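Local coordinates for putative acyl-[acyl-carrier-protein] desaturase DesA2 (Mycobacterium tuberculosis, PDB 1ZA0) that may act as a diiron fatty acid desaturase in mycobacterial lipid biosynthesis, introducing a double bond into acyl chains carried on acyl carrier protein, at residues Arg24-Glu29 and Leu100-Ala105; Thr64-Cys69 and Thr121-Pro126; Thr104-Leu109 and Ala186-Arg191; Arg115-Val120 and Glu175-Gly180. One frame throughout, in Å; residues are numbered along the deposited sequence.

In the fold
Following the chain from the N terminus, contact 1 closes the first long loop, bringing the end of helix 9-27 against helix 95-121. Contact 2 opens inside that loop, on helix 63-77, and closes just beyond helix 95-121, so it crosses contact 1. Contact 3 runs from helix 95-121 to helix 176-206 at the metal site; contact 4 is nested within it, joining the same two helices nearer the end of the first and the start of the second. Contact 2 crosses both. Contacts 1 and 3 share T104 and A105, and contacts 2 and 4 touch, whereas the nearest atoms of contacts 3 and 4 are about 7 Å apart.

Contact 1. Residues Arg24-Glu29 and Leu100-Ala105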
loop_
_atom_site.group_PDB
_atom_site.type_symbol
_atom_site.label_atom_id
_atom_site.label_comp_id
_atom_site.label_asym_id
_atom_site.label_seq_id
_atom_site.Cartn_x
_atom_site.Cartn_y
_atom_site.Cartn_z
ATOM N N ARG A 24 -11.751 -13.605 10.993
ATOM C CA ARG A 24 -10.815 -14.218 10.071
ATOM C C ARG A 24 -9.388 -13.633 10.172
ATOM O O ARG A 24 -8.392 -14.363 10.217
ATOM C CB ARG A 24 -11.322 -14.030 8.648
ATOM C CG ARG A 24 -10.499 -14.735 7.616
ATOM C CD ARG A 24 -10.876 -14.417 6.195
ATOM N NE ARG A 24 -11.124 -13.004 6.000
ATOM C CZ ARG A 24 -10.200 -12.046 5.983
ATOM N NH1 ARG A 24 -8.934 -12.383 6.114
ATOM N NH2 ARG A 24 -10.537 -10.765 5.781
ATOM N N HIS A 25 -9.308 -12.322 10.174
ATOM C CA HIS A 25 -7.980 -11.641 10.101
ATOM C C HIS A 25 -7.152 -12.035 11.340
ATOM O O HIS A 25 -6.085 -12.620 11.233
ATOM C CB HIS A 25 -8.221 -10.151 9.938
ATOM C CG HIS A 25 -6.979 -9.337 9.697
ATOM N ND1 HIS A 25 -6.687 -8.758 8.468
ATOM C CD2 HIS A 25 -5.970 -8.990 10.532
ATOM C CE1 HIS A 25 -5.563 -8.063 8.574
ATOM N NE2 HIS A 25 -5.099 -8.194 9.807
ATOM N N LEU A 26 -7.741 -11.896 12.511
ATOM C CA LEU A 26 -7.108 -12.394 13.768
ATOM C C LEU A 26 -6.731 -13.859 13.829
ATOM O O LEU A 26 -5.619 -14.208 14.285
ATOM C CB LEU A 26 -7.959 -12.021 14.969
ATOM C CG LEU A 26 -8.148 -10.528 15.245
ATOM C CD1 LEU A 26 -9.094 -10.298 16.395
ATOM C CD2 LEU A 26 -6.856 -9.864 15.570
ATOM N N ASP A 27 -7.610 -14.761 13.359
ATOM C CA ASP A 27 -7.348 -16.214 13.481
ATOM C C ASP A 27 -6.295 -16.696 12.500
ATOM O O ASP A 27 -5.701 -17.731 12.687
ATOM C CB ASP A 27 -8.632 -17.065 13.250
ATOM C CG ASP A 27 -9.736 -16.865 14.358
ATOM O OD1 ASP A 27 -9.539 -16.202 15.422
ATOM O OD2 ASP A 27 -10.896 -17.329 14.190
ATOM N N THR A 28 -6.086 -15.957 11.427
ATOM C CA THR A 28 -5.039 -16.267 10.443
ATOM C C THR A 28 -3.815 -15.316 10.515
ATOM O O THR A 28 -2.955 -15.364 9.661
ATOM C CB THR A 28 -5.609 -16.285 9.019
ATOM O OG1 THR A 28 -6.211 -15.019 8.684
ATOM C CG2 THR A 28 -6.794 -17.412 8.911
ATOM N N GLU A 29 -3.761 -14.472 11.536
ATOM C CA GLU A 29 -2.638 -13.541 11.704
ATOM C C GLU A 29 -1.307 -14.310 11.851
ATOM O O GLU A 29 -1.256 -15.447 12.367
ATOM C CB GLU A 29 -2.870 -12.649 12.905
ATOM C CG GLU A 29 -2.709 -13.323 14.250
ATOM C CD GLU A 29 -3.192 -12.455 15.392
ATOM O OE1 GLU A 29 -3.746 -11.331 15.171
ATOM O OE2 GLU A 29 -3.040 -12.904 16.554
ATOM N N LEU A 100 -10.396 -0.551 12.204
ATOM C CA LEU A 100 -9.623 0.642 11.803
ATOM C C LEU A 100 -8.355 0.762 12.618
ATOM O O LEU A 100 -7.334 1.202 12.070
ATOM C CB LEU A 100 -10.382 1.992 11.794
ATOM N N GLY A 101 -8.426 0.374 13.892
ATOM C CA GLY A 101 -7.314 0.456 14.825
ATOM C C GLY A 101 -6.247 -0.560 14.427
ATOM O O GLY A 101 -5.056 -0.205 14.368
ATOM N N ARG A 102 -6.680 -1.786 14.140
ATOM C CA ARG A 102 -5.792 -2.833 13.647
ATOM C C ARG A 102 -5.131 -2.486 12.288
ATOM O O ARG A 102 -3.912 -2.620 12.146
ATOM C CB ARG A 102 -6.474 -4.190 13.598
ATOM C CG ARG A 102 -5.556 -5.325 13.044
ATOM C CD ARG A 102 -4.366 -5.630 13.895
ATOM N NE ARG A 102 -3.749 -6.850 13.432
ATOM C CZ ARG A 102 -3.810 -8.006 14.089
ATOM N NH1 ARG A 102 -4.390 -8.041 15.265
ATOM N NH2 ARG A 102 -3.287 -9.108 13.566
ATOM N N TRP A 103 -5.917 -2.030 11.339
ATOM C CA TRP A 103 -5.443 -1.658 10.013
ATOM C C TRP A 103 -4.419 -0.541 10.159
ATOM O O TRP A 103 -3.331 -0.622 9.603
ATOM C CB TRP A 103 -6.593 -1.230 9.085
ATOM C CG TRP A 103 -6.128 -0.678 7.751
ATOM C CD1 TRP A 103 -5.769 -1.421 6.700
ATOM C CD2 TRP A 103 -5.994 0.687 7.337
ATOM N NE1 TRP A 103 -5.353 -0.621 5.665
ATOM C CE2 TRP A 103 -5.493 0.682 6.037
ATOM C CE3 TRP A 103 -6.197 1.927 7.962
ATOM C CZ2 TRP A 103 -5.205 1.847 5.334
ATOM C CZ3 TRP A 103 -5.887 3.080 7.282
ATOM C CH2 TRP A 103 -5.436 3.037 5.962
ATOM N N THR A 104 -4.785 0.505 10.915
ATOM C CA THR A 104 -3.854 1.603 11.203
ATOM C C THR A 104 -2.488 1.154 11.770
ATOM O O THR A 104 -1.462 1.638 11.352
ATOM C CB THR A 104 -4.539 2.615 12.154
ATOM O OG1 THR A 104 -5.684 3.122 11.444
ATOM C CG2 THR A 104 -3.676 3.867 12.361
ATOM N N ALA A 105 -2.501 0.287 12.739
ATOM C CA ALA A 105 -1.287 -0.204 13.346
ATOM C C ALA A 105 -0.430 -0.976 12.344
ATOM O O ALA A 105 0.809 -0.964 12.442
ATOM C CB ALA A 105 -1.637 -1.155 14.523
#
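R102 reaches across from helix 95-121 into the end of helix 9-27, where its guanidinium meets H25, L26 and E29. Its CG is anti to the backbone N, and a bend at the next torsion (chi2 65°) carries the group over to the other segment. On the inner, more tightly enclosed side is the buried H25. Ring and guanidinium planes stand 81° apart, with H25 CD2 over one face of the guanidinium, 4.1 Å from R102 NH2, while that nitrogen lies at the edge of the imidazole. The two groups are also tied through one acceptor, since H25 NE2 hydrogen-bonds E106 OE2 and R102 NE forms a salt bridge to the same oxygen.

The outer side is less enclosed, made of partly exposed side chains, although its polar contact is the shorter one. E29, already past the helix end, supplies the salt bridge: R102 NH2 donates to E29 OE1 over 2.8 Å, nearly straight at 166°. The oxygen lies in the guanidinium plane but is met on its anti side, somewhat out of the carboxylate plane. R102 NH1 adds a weak bond to E29 OE1 at 3.4 Å. L26 brings CD2 obliquely against R102 NH1. Helix 176-206 runs past both elements: R191 bonds to H25 O and to T28 OG1, and W103 of helix 95-121 turns its indole to H192 and F196 on that helix.

Contact 2. Residues Thr64-Cys69 and Thr121-Pro126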
loop_
_atom_site.group_PDB
_atom_site.type_symbol
_atom_site.label_atom_id
_atom_site.label_comp_id
_atom_site.label_asym_id
_atom_site.label_seq_id
_atom_site.Cartn_x
_atom_site.Cartn_y
_atom_site.Cartn_z
ATOM N N THR A 64 16.102 2.005 -8.782
ATOM C CA THR A 64 14.670 1.661 -8.940
ATOM C C THR A 64 14.071 1.178 -7.631
ATOM O O THR A 64 12.924 1.533 -7.313
ATOM C CB THR A 64 14.408 0.599 -9.989
ATOM O OG1 THR A 64 15.211 -0.572 -9.729
ATOM C CG2 THR A 64 14.827 1.123 -11.409
ATOM N N ILE A 65 14.848 0.363 -6.922
ATOM C CA ILE A 65 14.416 -0.265 -5.707
ATOM C C ILE A 65 14.240 0.787 -4.611
ATOM O O ILE A 65 13.196 0.795 -3.915
ATOM C CB ILE A 65 15.374 -1.380 -5.270
ATOM C CG1 ILE A 65 15.425 -2.517 -6.327
ATOM C CG2 ILE A 65 14.983 -1.866 -3.885
ATOM C CD1 ILE A 65 14.106 -3.034 -6.736
ATOM N N THR A 66 15.232 1.675 -4.452
ATOM C CA THR A 66 15.128 2.746 -3.427
ATOM C C THR A 66 14.076 3.812 -3.752
ATOM O O THR A 66 13.399 4.295 -2.857
ATOM C CB THR A 66 16.534 3.435 -3.166
ATOM O OG1 THR A 66 17.069 3.938 -4.380
ATOM C CG2 THR A 66 17.549 2.438 -2.702
ATOM N N ASP A 67 13.892 4.161 -5.031
ATOM C CA ASP A 67 12.821 5.043 -5.394
ATOM C C ASP A 67 11.475 4.440 -4.980
ATOM O O ASP A 67 10.624 5.134 -4.412
ATOM C CB ASP A 67 12.755 5.290 -6.900
ATOM C CG ASP A 67 13.899 6.181 -7.449
ATOM O OD1 ASP A 67 14.666 6.780 -6.657
ATOM O OD2 ASP A 67 14.051 6.302 -8.689
ATOM N N ALA A 68 11.264 3.164 -5.318
ATOM C CA ALA A 68 10.016 2.448 -4.958
ATOM C C ALA A 68 9.795 2.480 -3.421
ATOM O O ALA A 68 8.668 2.705 -2.944
ATOM C CB ALA A 68 10.054 1.058 -5.460
ATOM N N CYS A 69 10.862 2.277 -2.668
ATOM C CA CYS A 69 10.759 2.264 -1.220
ATOM C C CYS A 69 10.410 3.671 -0.638
ATOM O O CYS A 69 9.718 3.762 0.335
ATOM C CB CYS A 69 12.035 1.759 -0.562
ATOM S SG CYS A 69 12.324 -0.006 -0.764
ATOM N N THR A 121 20.811 1.304 6.897
ATOM C CA THR A 121 21.615 0.821 5.803
ATOM C C THR A 121 22.221 1.923 4.985
ATOM O O THR A 121 23.025 1.591 4.135
ATOM C CB THR A 121 20.801 -0.059 4.786
ATOM O OG1 THR A 121 19.700 0.673 4.275
ATOM C CG2 THR A 121 20.224 -1.293 5.475
ATOM N N ARG A 122 21.778 3.174 5.176
ATOM C CA ARG A 122 22.191 4.356 4.403
ATOM C C ARG A 122 21.923 4.253 2.891
ATOM O O ARG A 122 22.684 4.794 2.067
ATOM C CB ARG A 122 23.727 4.595 4.580
ATOM C CG ARG A 122 24.302 4.548 6.038
ATOM C CD ARG A 122 24.159 5.805 6.685
ATOM N NE ARG A 122 24.832 6.072 8.008
ATOM C CZ ARG A 122 25.818 6.959 8.187
ATOM N NH1 ARG A 122 26.416 7.559 7.169
ATOM N NH2 ARG A 122 26.197 7.271 9.412
ATOM N N GLU A 123 20.842 3.596 2.517
ATOM C CA GLU A 123 20.578 3.334 1.145
ATOM C C GLU A 123 20.002 4.552 0.466
ATOM O O GLU A 123 19.978 4.583 -0.741
ATOM C CB GLU A 123 19.690 2.092 0.988
ATOM C CG GLU A 123 20.451 0.775 1.188
ATOM C CD GLU A 123 21.468 0.533 0.030
ATOM O OE1 GLU A 123 21.355 1.178 -1.063
ATOM O OE2 GLU A 123 22.428 -0.206 0.254
ATOM N N VAL A 124 19.471 5.503 1.237
ATOM C CA VAL A 124 19.067 6.785 0.687
ATOM C C VAL A 124 19.538 7.900 1.623
ATOM O O VAL A 124 19.855 7.661 2.753
ATOM C CB VAL A 124 17.524 6.876 0.454
ATOM C CG1 VAL A 124 17.059 5.777 -0.491
ATOM C CG2 VAL A 124 16.783 6.726 1.767
ATOM N N ASP A 125 19.640 9.105 1.094
ATOM C CA ASP A 125 19.972 10.280 1.885
ATOM C C ASP A 125 18.864 10.531 2.895
ATOM O O ASP A 125 17.756 10.920 2.505
ATOM C CB ASP A 125 20.088 11.459 0.925
ATOM C CG ASP A 125 20.543 12.754 1.607
ATOM O OD1 ASP A 125 20.794 12.784 2.841
ATOM O OD2 ASP A 125 20.675 13.772 0.904
ATOM N N PRO A 126 19.155 10.330 4.183
ATOM C CA PRO A 126 18.110 10.424 5.212
ATOM C C PRO A 126 17.652 11.864 5.454
ATOM O O PRO A 126 16.504 12.081 5.994
ATOM C CB PRO A 126 18.760 9.842 6.459
ATOM C CG PRO A 126 20.259 10.043 6.245
ATOM C CD PRO A 126 20.490 10.070 4.758
#
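T66 overlaps V124 with its CB, which lies 3.6 Å from V124 CG1; the two side chains run antiparallel, side by side. The threonine methyl joins in, T66 CG2 being 4.0 Å from V124 CG1. It also lies 3.8 Å from the backbone O of E123 and 4.3 Å from E123 CB. The first torsion of T66 accounts for this: with chi1 56° the methyl swings opposite the carbonyl carbon, on the side where E123 and V124 pass. No hydrogen bond crosses between 64-69 and 121-126. The contact is small, buried and held by van der Waals packing, with V124 CG2 turned to L118 of the preceding helix.

E123 finds its polar partners at the start of helix 63-77 and just before it. E123 OE1 accepts from L61 N, E123 OE2 pairs with T60 OG1, and R63 NH2 bonds to the E123 carbonyl, so that E123 is gripped at both its carboxylate and its backbone. R122, the first residue beyond helix 95-121 to leave helical angles, takes a left-handed conformation (phi 59°) and sends its guanidinium the other way, to E44 O, R52 O and Q58 OE1. Far from the metal site, the link after helix 95-121 packs against helix 63-77, an inter-helix connection folded back on the four-helix bundle of the ferritin-like desaturases.

Contact 3. Residues Thr104-Leu109 and Ala186-Arg191; sequences TAEEHL and ARDEVR. With MN (manganese (II) ion), chain B; EDO (1,2-ethanediol), chain C.
Water 1, between the two helices, is gripped by three side chains: it donates to E106 OE1 and to D188 OD1, each at 2.8 Å, and accepts from R191 NE. This cluster adjoins the metal site of the ferritin-like four-helix bundle, where helices 95-121 and 176-206 face each other. The two carboxylates would otherwise oppose like charges, with E106 OE1 and D188 OD1 4.3 Å apart; the water and the nearby arginine probably ease that. A second water repeats the bridge from E106 OE2 to R191 NH2. E106 OE1 bonds NE2 of H192, a manganese ligand, and D188 OD2 bonds NE2 of H110, an iron ligand by similarity, which probably orients both rings. D188 OD1 further accepts from an ethanediol, probably a crystallisation additive, that rests against L109 CD2.

The next residue on each helix, E107 and E189, binds the same manganese(II) ion, standing where iron is expected by similarity. Both chains bend at their second torsion (-64° and -72°), and the carboxylates end up nearly coplanar, 22° apart. E159 and H192 complete the protein ligands, and K76 of helix 63-77 forms salt bridges to the non-coordinating oxygens, E107 OE1 and E189 OE1. E107 OE2 and E189 OE2 each bind manganese at 2.1 Å, and water 3, 2.2 Å from manganese, donates to E189 OE1 and, weakly, to E107 OE1.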
loop_
_atom_site.group_PDB
_atom_site.type_symbol
_atom_site.label_atom_id
_atom_site.label_comp_id
_atom_site.label_asym_id
_atom_site.label_seq_id
_atom_site.Cartn_x
_atom_site.Cartn_y
_atom_site.Cartn_z
ATOM N N THR A 104 -4.785 0.505 10.915
ATOM C CA THR A 104 -3.854 1.603 11.203
ATOM C C THR A 104 -2.488 1.154 11.770
ATOM O O THR A 104 -1.462 1.638 11.352
ATOM C CB THR A 104 -4.539 2.615 12.154
ATOM O OG1 THR A 104 -5.684 3.122 11.444
ATOM C CG2 THR A 104 -3.676 3.867 12.361
ATOM N N ALA A 105 -2.501 0.287 12.739
ATOM C CA ALA A 105 -1.287 -0.204 13.346
ATOM C C ALA A 105 -0.430 -0.976 12.344
ATOM O O ALA A 105 0.809 -0.964 12.442
ATOM C CB ALA A 105 -1.637 -1.155 14.523
ATOM N N GLU A 106 -1.079 -1.749 11.440
ATOM C CA GLU A 106 -0.330 -2.469 10.389
ATOM C C GLU A 106 0.345 -1.523 9.393
ATOM O O GLU A 106 1.520 -1.716 9.084
ATOM C CB GLU A 106 -1.180 -3.496 9.691
ATOM C CG GLU A 106 -1.586 -4.626 10.618
ATOM C CD GLU A 106 -2.453 -5.735 9.925
ATOM O OE1 GLU A 106 -2.675 -5.728 8.678
ATOM O OE2 GLU A 106 -2.826 -6.662 10.653
ATOM N N GLU A 107 -0.378 -0.509 8.952
ATOM C CA GLU A 107 0.156 0.494 8.094
ATOM C C GLU A 107 1.382 1.194 8.773
ATOM O O GLU A 107 2.435 1.493 8.127
ATOM C CB GLU A 107 -0.903 1.540 7.736
ATOM C CG GLU A 107 -2.069 1.070 6.868
ATOM C CD GLU A 107 -1.614 0.617 5.482
ATOM O OE1 GLU A 107 -0.938 1.349 4.786
ATOM O OE2 GLU A 107 -1.871 -0.497 5.130
ATOM N N HIS A 108 1.203 1.535 10.016
ATOM C CA HIS A 108 2.244 2.200 10.757
ATOM C C HIS A 108 3.504 1.337 10.830
ATOM O O HIS A 108 4.595 1.828 10.739
ATOM C CB HIS A 108 1.818 2.440 12.189
ATOM C CG HIS A 108 2.761 3.328 12.923
ATOM N ND1 HIS A 108 2.683 3.526 14.280
ATOM C CD2 HIS A 108 3.808 4.080 12.493
ATOM C CE1 HIS A 108 3.611 4.396 14.651
ATOM N NE2 HIS A 108 4.310 4.745 13.587
ATOM N N LEU A 109 3.306 0.068 11.133
ATOM C CA LEU A 109 4.344 -0.933 11.198
ATOM C C LEU A 109 5.197 -0.984 9.919
ATOM O O LEU A 109 6.428 -1.017 10.009
ATOM C CB LEU A 109 3.770 -2.305 11.548
ATOM C CG LEU A 109 4.900 -3.359 11.768
ATOM C CD1 LEU A 109 5.426 -3.318 13.216
ATOM C CD2 LEU A 109 4.413 -4.714 11.428
ATOM N N ALA A 186 3.734 -6.877 1.479
ATOM C CA ALA A 186 2.858 -7.314 0.381
ATOM C C ALA A 186 1.743 -8.233 0.898
ATOM O O ALA A 186 0.593 -8.080 0.456
ATOM C CB ALA A 186 3.614 -8.013 -0.668
ATOM N N ARG A 187 2.096 -9.173 1.760
ATOM C CA ARG A 187 1.139 -10.104 2.366
ATOM C C ARG A 187 0.086 -9.420 3.250
ATOM O O ARG A 187 -1.103 -9.830 3.271
ATOM C CB ARG A 187 1.854 -11.174 3.148
ATOM C CG ARG A 187 2.650 -12.101 2.292
ATOM C CD ARG A 187 3.458 -13.143 3.062
ATOM N NE ARG A 187 4.501 -13.711 2.188
ATOM C CZ ARG A 187 4.273 -14.604 1.224
ATOM N NH1 ARG A 187 3.040 -15.140 1.051
ATOM N NH2 ARG A 187 5.287 -15.014 0.466
ATOM N N ASP A 188 0.491 -8.374 3.950
ATOM C CA ASP A 188 -0.444 -7.544 4.693
ATOM C C ASP A 188 -1.350 -6.816 3.734
ATOM O O ASP A 188 -2.548 -6.775 3.974
ATOM C CB ASP A 188 0.257 -6.530 5.609
ATOM C CG ASP A 188 0.878 -7.150 6.825
ATOM O OD1 ASP A 188 0.519 -8.281 7.284
ATOM O OD2 ASP A 188 1.774 -6.529 7.446
ATOM N N GLU A 189 -0.830 -6.283 2.628
ATOM C CA GLU A 189 -1.641 -5.557 1.709
ATOM C C GLU A 189 -2.728 -6.454 1.037
ATOM O O GLU A 189 -3.842 -5.971 0.788
ATOM C CB GLU A 189 -0.821 -4.882 0.596
ATOM C CG GLU A 189 0.312 -3.982 1.073
ATOM C CD GLU A 189 -0.148 -2.680 1.702
ATOM O OE1 GLU A 189 0.242 -1.588 1.154
ATOM O OE2 GLU A 189 -0.818 -2.729 2.765
ATOM N N VAL A 190 -2.396 -7.721 0.777
ATOM C CA VAL A 190 -3.371 -8.686 0.275
ATOM C C VAL A 190 -4.555 -8.837 1.263
ATOM O O VAL A 190 -5.747 -8.868 0.872
ATOM C CB VAL A 190 -2.689 -10.020 -0.084
ATOM C CG1 VAL A 190 -3.717 -11.174 -0.274
ATOM C CG2 VAL A 190 -1.775 -9.846 -1.334
ATOM N N ARG A 191 -4.189 -8.940 2.511
ATOM C CA ARG A 191 -5.131 -9.025 3.607
ATOM C C ARG A 191 -5.979 -7.776 3.782
ATOM O O ARG A 191 -7.200 -7.874 4.027
ATOM C CB ARG A 191 -4.409 -9.422 4.884
ATOM C CG ARG A 191 -3.947 -10.828 4.858
ATOM C CD ARG A 191 -2.905 -11.154 5.933
ATOM N NE ARG A 191 -3.296 -10.868 7.313
ATOM C CZ ARG A 191 -4.020 -11.696 8.083
ATOM N NH1 ARG A 191 -4.551 -12.797 7.580
ATOM N NH2 ARG A 191 -4.283 -11.398 9.349
HETATM MN MN MN B . -2.416 -1.553 3.348
HETATM C C1 EDO C . 1.843 -7.123 11.086
HETATM O O1 EDO C . 2.479 -7.916 12.045
HETATM C C2 EDO C . 0.699 -7.888 10.454
HETATM O O2 EDO C . 1.117 -9.083 9.826
HETATM O O HOH W 1 -2.217 -8.321 7.868
HETATM O O HOH W 2 -2.447 -9.454 10.568
HETATM O O HOH W 3 -1.939 0.188 2.147
#

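Contact 4. Residues Arg115-Val120 and Glu175-Gly180; sequences REYLVV and EPILAG
An N-cap at the start of helix 176-206 lies at the centre of this contact, with the capping glutamate, E175, also bound by a tyrosine from helix 95-121. E175 bends back at its second torsion (chi2 -77°), bringing its carboxylate to the helix start: E175 OE1 accepts from L178 N and E175 OE2 from I177 N, both at 2.9 Å and both from above the carboxylate plane. Y117 OH donates to E175 OE1 over a short 2.6 Å, meeting it on the anti side. The tyrosine hydroxyl and L178 N approach this oxygen from opposite faces, so two donors hold one carboxylate atom and fix its orientation.

The ring of Y117 is held by carbon contacts as well. L178 CD1 sits over its centre in a CH-pi contact, 4.0 Å from the centroid and only 9° off the normal, and L178 CB lies 3.6 Å from Y117 CZ. I177 CG2 comes to the ring edge, 4.0 Å from Y117 CE1. Beyond the tyrosine, L178 packs on I65 and C69 of helix 63-77 and R115 makes a salt bridge to D77 at the end of that helix, so helices 63-77, 95-121 and 176-206 converge here.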
loop_
_atom_site.group_PDB
_atom_site.type_symbol
_atom_site.label_atom_id
_atom_site.label_comp_id
_atom_site.label_asym_id
_atom_site.label_seq_id
_atom_site.Cartn_x
_atom_site.Cartn_y
_atom_site.Cartn_z
ATOM N N ARG A 115 11.420 2.870 7.110
ATOM C CA ARG A 115 12.281 3.964 7.558
ATOM C C ARG A 115 13.540 3.467 8.242
ATOM O O ARG A 115 14.629 3.918 7.895
ATOM C CB ARG A 115 11.539 4.898 8.491
ATOM C CG ARG A 115 12.289 6.147 8.908
ATOM C CD ARG A 115 11.433 7.140 9.730
ATOM N NE ARG A 115 10.447 7.797 8.904
ATOM C CZ ARG A 115 10.721 8.731 8.019
ATOM N NH1 ARG A 115 11.939 9.230 7.906
ATOM N NH2 ARG A 115 9.745 9.227 7.283
ATOM N N GLU A 116 13.371 2.557 9.193
ATOM C CA GLU A 116 14.480 1.991 9.949
ATOM C C GLU A 116 15.470 1.220 9.075
ATOM O O GLU A 116 16.705 1.384 9.216
ATOM C CB GLU A 116 14.007 1.167 11.132
ATOM C CG GLU A 116 13.399 2.082 12.187
ATOM C CD GLU A 116 12.880 1.381 13.446
ATOM O OE1 GLU A 116 13.036 0.154 13.566
ATOM O OE2 GLU A 116 12.271 2.110 14.273
ATOM N N TYR A 117 14.964 0.435 8.142
ATOM C CA TYR A 117 15.842 -0.242 7.219
ATOM C C TYR A 117 16.661 0.828 6.502
ATOM O O TYR A 117 17.889 0.735 6.374
ATOM C CB TYR A 117 15.063 -1.073 6.199
ATOM C CG TYR A 117 15.958 -1.752 5.194
ATOM C CD1 TYR A 117 16.324 -3.071 5.333
ATOM C CD2 TYR A 117 16.378 -1.069 4.069
ATOM C CE1 TYR A 117 17.185 -3.704 4.374
ATOM C CE2 TYR A 117 17.209 -1.630 3.144
ATOM C CZ TYR A 117 17.640 -2.944 3.309
ATOM O OH TYR A 117 18.443 -3.502 2.305
ATOM N N LEU A 118 15.995 1.828 5.952
ATOM C CA LEU A 118 16.649 2.774 5.081
ATOM C C LEU A 118 17.746 3.650 5.751
ATOM O O LEU A 118 18.784 3.976 5.105
ATOM C CB LEU A 118 15.623 3.675 4.451
ATOM C CG LEU A 118 14.759 3.048 3.340
ATOM C CD1 LEU A 118 13.703 4.021 2.818
ATOM C CD2 LEU A 118 15.652 2.520 2.227
ATOM N N VAL A 119 17.472 4.061 6.988
ATOM C CA VAL A 119 18.372 4.903 7.713
ATOM C C VAL A 119 19.549 4.068 8.260
ATOM O O VAL A 119 20.652 4.554 8.283
ATOM C CB VAL A 119 17.680 5.744 8.820
ATOM C CG1 VAL A 119 17.274 4.901 9.969
ATOM C CG2 VAL A 119 18.663 6.882 9.298
ATOM N N VAL A 120 19.326 2.821 8.676
ATOM C CA VAL A 120 20.396 2.000 9.196
ATOM C C VAL A 120 21.355 1.604 8.082
ATOM O O VAL A 120 22.564 1.477 8.326
ATOM C CB VAL A 120 19.822 0.756 9.892
ATOM C CG1 VAL A 120 20.767 -0.329 9.987
ATOM C CG2 VAL A 120 19.193 1.123 11.204
ATOM N N GLU A 175 18.617 -8.259 -2.515
ATOM C CA GLU A 175 19.016 -8.159 -1.137
ATOM C C GLU A 175 17.955 -8.840 -0.238
ATOM O O GLU A 175 16.810 -8.379 -0.171
ATOM C CB GLU A 175 19.215 -6.692 -0.742
ATOM C CG GLU A 175 20.082 -6.576 0.523
ATOM C CD GLU A 175 19.335 -6.907 1.806
ATOM O OE1 GLU A 175 18.441 -6.101 2.228
ATOM O OE2 GLU A 175 19.675 -7.907 2.449
ATOM N N PRO A 176 18.314 -9.947 0.388
ATOM C CA PRO A 176 17.368 -10.806 1.089
ATOM C C PRO A 176 16.627 -10.210 2.320
ATOM O O PRO A 176 15.481 -10.566 2.462
ATOM C CB PRO A 176 18.238 -11.959 1.535
ATOM C CG PRO A 176 19.657 -11.268 1.735
ATOM C CD PRO A 176 19.706 -10.513 0.437
ATOM N N ILE A 177 17.283 -9.428 3.182
ATOM C CA ILE A 177 16.613 -8.718 4.275
ATOM C C ILE A 177 15.484 -7.861 3.752
ATOM O O ILE A 177 14.352 -8.065 4.147
ATOM C CB ILE A 177 17.594 -7.864 5.086
ATOM C CG1 ILE A 177 18.768 -8.713 5.607
ATOM C CG2 ILE A 177 16.868 -7.245 6.294
ATOM C CD1 ILE A 177 18.326 -9.982 6.141
ATOM N N LEU A 178 15.769 -6.975 2.801
ATOM C CA LEU A 178 14.765 -6.111 2.199
ATOM C C LEU A 178 13.682 -6.844 1.436
ATOM O O LEU A 178 12.479 -6.462 1.501
ATOM C CB LEU A 178 15.362 -5.014 1.370
ATOM C CG LEU A 178 14.372 -3.930 0.829
ATOM C CD1 LEU A 178 13.701 -3.017 1.840
ATOM C CD2 LEU A 178 15.005 -2.999 -0.212
ATOM N N ALA A 179 14.082 -7.924 0.771
ATOM C CA ALA A 179 13.141 -8.741 0.055
ATOM C C ALA A 179 12.130 -9.323 1.056
ATOM O O ALA A 179 10.957 -9.317 0.788
ATOM C CB ALA A 179 13.839 -9.842 -0.737
ATOM N N GLY A 180 12.605 -9.823 2.180
ATOM C CA GLY A 180 11.790 -10.309 3.269
ATOM C C GLY A 180 10.808 -9.294 3.832
ATOM O O GLY A 180 9.625 -9.588 4.052
#